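Local coordinates for putative fumarylacetoacetate hydrolase family protein (Yersinia pestis, PDB 3S52) that is of unestablished function but belongs to the fumarylacetoacetate hydrolase family and carries that family's characteristic C-terminal domain, at residues G68-E73 with L103-R108. Sequence-based numbering, arbitrary orientation.
Sequences GSVHHE and LDLTLR
Residues 68-73 and 103-108 run antiparallel, with His71 and Thr106 as a hydrogen-bonded pair: His71 N reaches Thr106 O at 3.0 Å, almost straight, and Thr106 N returns to His71 O at 3.2 Å. Further along, Asp104 N donates to Glu73 O (2.8 Å), whereas the bond from Arg108 N to Ser69 O, where helix 108-117 begins, is weak. On the face bearing Val70 and Leu107, Val70 CG2 packs tightly against Leu107 CD2 at 3.4 Å, while CG1, anti to the backbone N (chi1 178°), meets Leu105 CB more loosely at 4.2 Å. His71 and Thr106 share the other face. From the start of the helix, Arg108 lays its CB over the centre of the His71 ring, a CH-pi contact of 3.7 Å; ring and guanidinium planes are 83° apart, with His71 CD2 at the guanidinium edge. Beyond the paired residues, Glu73 and Asp104 lie side by side, carboxylate planes 77° apart; Glu73 OE1 and Asp104 OD2 are 3.0 Å apart, two acceptors without a hydrogen bond between them. Lys49 takes Asp104 OD1. A sulfate ion, probably from the crystallisation liquor, lies about 4 Å from the Glu73 side chain and may mark a pocket. Lys125, salt-bridged to both carboxylates and hydrogen-bonded to Thr106 OG1, probably offsets the closeness of the two acceptors where strands 70-80 and 96-107 meet.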
loop_
_atom_site.group_PDB
_atom_site.type_symbol
_atom_site.label_atom_id
_atom_site.label_comp_id
_atom_site.label_asym_id
_atom_site.label_seq_id
_atom_site.Cartn_x
_atom_site.Cartn_y
_atom_site.Cartn_z
ATOM N N GLY A 68 -0.893 20.340 -3.986
ATOM C CA GLY A 68 0.381 20.994 -3.756
ATOM C C GLY A 68 1.357 20.527 -4.819
ATOM O O GLY A 68 0.956 19.913 -5.804
ATOM N N SER A 69 2.636 20.819 -4.632
ATOM C CA SER A 69 3.623 20.509 -5.659
ATOM C C SER A 69 3.913 19.013 -5.714
ATOM O O SER A 69 3.896 18.323 -4.690
ATOM C CB SER A 69 4.912 21.290 -5.423
ATOM O OG SER A 69 5.486 20.922 -4.181
ATOM N N VAL A 70 4.147 18.527 -6.928
ATOM C CA VAL A 70 4.499 17.145 -7.183
ATOM C C VAL A 70 5.986 17.058 -7.538
ATOM O O VAL A 70 6.447 17.708 -8.486
ATOM C CB VAL A 70 3.635 16.587 -8.339
ATOM C CG1 VAL A 70 4.006 15.160 -8.654
ATOM C CG2 VAL A 70 2.155 16.693 -7.989
ATOM N N HIS A 71 6.732 16.260 -6.773
ATOM C CA HIS A 71 8.177 16.119 -6.968
ATOM C C HIS A 71 8.573 14.799 -7.642
ATOM O O HIS A 71 8.026 13.745 -7.325
ATOM C CB HIS A 71 8.904 16.216 -5.618
ATOM C CG HIS A 71 8.990 17.607 -5.069
ATOM N ND1 HIS A 71 7.977 18.533 -5.217
ATOM C CD2 HIS A 71 9.966 18.227 -4.364
ATOM C CE1 HIS A 71 8.330 19.666 -4.633
ATOM N NE2 HIS A 71 9.535 19.508 -4.112
ATOM N N HIS A 72 9.539 14.859 -8.553
ATOM C CA HIS A 72 10.084 13.651 -9.161
ATOM C C HIS A 72 11.088 12.962 -8.206
ATOM O O HIS A 72 11.851 13.641 -7.512
ATOM C CB HIS A 72 10.763 13.992 -10.496
ATOM C CG HIS A 72 11.821 15.053 -10.388
ATOM N ND1 HIS A 72 13.087 14.799 -9.902
ATOM C CD2 HIS A 72 11.799 16.372 -10.703
ATOM C CE1 HIS A 72 13.796 15.916 -9.915
ATOM N NE2 HIS A 72 13.038 16.886 -10.397
ATOM N N GLU A 73 11.043 11.630 -8.112
ATOM C CA GLU A 73 12.149 10.909 -7.500
ATOM C C GLU A 73 12.510 9.710 -8.364
ATOM O O GLU A 73 11.862 8.666 -8.266
ATOM C CB GLU A 73 11.732 10.425 -6.103
ATOM C CG GLU A 73 11.002 11.490 -5.309
ATOM C CD GLU A 73 10.829 11.121 -3.846
ATOM O OE1 GLU A 73 10.761 9.908 -3.538
ATOM O OE2 GLU A 73 10.766 12.054 -3.012
ATOM N N LEU A 103 9.644 6.711 -11.562
ATOM C CA LEU A 103 9.534 7.940 -10.781
ATOM C C LEU A 103 8.624 7.672 -9.591
ATOM O O LEU A 103 7.457 7.323 -9.759
ATOM C CB LEU A 103 8.901 9.053 -11.618
ATOM C CG LEU A 103 9.676 9.453 -12.870
ATOM C CD1 LEU A 103 8.952 10.559 -13.612
ATOM C CD2 LEU A 103 11.085 9.886 -12.493
ATOM N N ASP A 104 9.142 7.837 -8.382
ATOM C CA ASP A 104 8.276 7.735 -7.237
ATOM C C ASP A 104 7.835 9.173 -7.050
ATOM O O ASP A 104 8.505 9.962 -6.369
ATOM C CB ASP A 104 9.119 7.215 -6.054
ATOM C CG ASP A 104 8.483 7.462 -4.681
ATOM O OD1 ASP A 104 7.272 7.773 -4.595
ATOM O OD2 ASP A 104 9.220 7.314 -3.673
ATOM N N LEU A 105 6.648 9.482 -7.576
ATOM C CA LEU A 105 6.122 10.847 -7.522
ATOM C C LEU A 105 5.515 11.071 -6.158
ATOM O O LEU A 105 4.791 10.220 -5.643
ATOM C CB LEU A 105 5.049 11.110 -8.587
ATOM C CG LEU A 105 5.357 10.902 -10.073
ATOM C CD1 LEU A 105 4.145 11.285 -10.900
ATOM C CD2 LEU A 105 6.568 11.705 -10.495
ATOM N N THR A 106 5.766 12.241 -5.594
ATOM C CA THR A 106 5.461 12.463 -4.197
ATOM C C THR A 106 4.792 13.809 -4.041
ATOM O O THR A 106 5.252 14.792 -4.611
ATOM C CB THR A 106 6.758 12.461 -3.370
ATOM O OG1 THR A 106 7.407 11.189 -3.504
ATOM C CG2 THR A 106 6.472 12.751 -1.871
ATOM N N LEU A 107 3.738 13.884 -3.239
ATOM C CA LEU A 107 3.192 15.204 -2.981
ATOM C C LEU A 107 3.972 15.657 -1.773
ATOM O O LEU A 107 3.646 15.335 -0.633
ATOM C CB LEU A 107 1.696 15.100 -2.676
ATOM C CG LEU A 107 0.883 14.595 -3.881
ATOM C CD1 LEU A 107 -0.578 14.274 -3.527
ATOM C CD2 LEU A 107 0.953 15.600 -5.014
ATOM N N ARG A 108 4.978 16.480 -2.032
ATOM C CA ARG A 108 6.035 16.689 -1.054
ATOM C C ARG A 108 5.529 17.488 0.131
ATOM O O ARG A 108 5.930 17.234 1.261
ATOM C CB ARG A 108 7.238 17.393 -1.688
ATOM C CG ARG A 108 8.399 17.626 -0.728
ATOM C CD ARG A 108 9.604 18.263 -1.417
ATOM N NE ARG A 108 10.717 18.458 -0.485
ATOM C CZ ARG A 108 11.949 18.814 -0.845
ATOM N NH1 ARG A 108 12.248 19.015 -2.123
ATOM N NH2 ARG A 108 12.890 18.966 0.077
#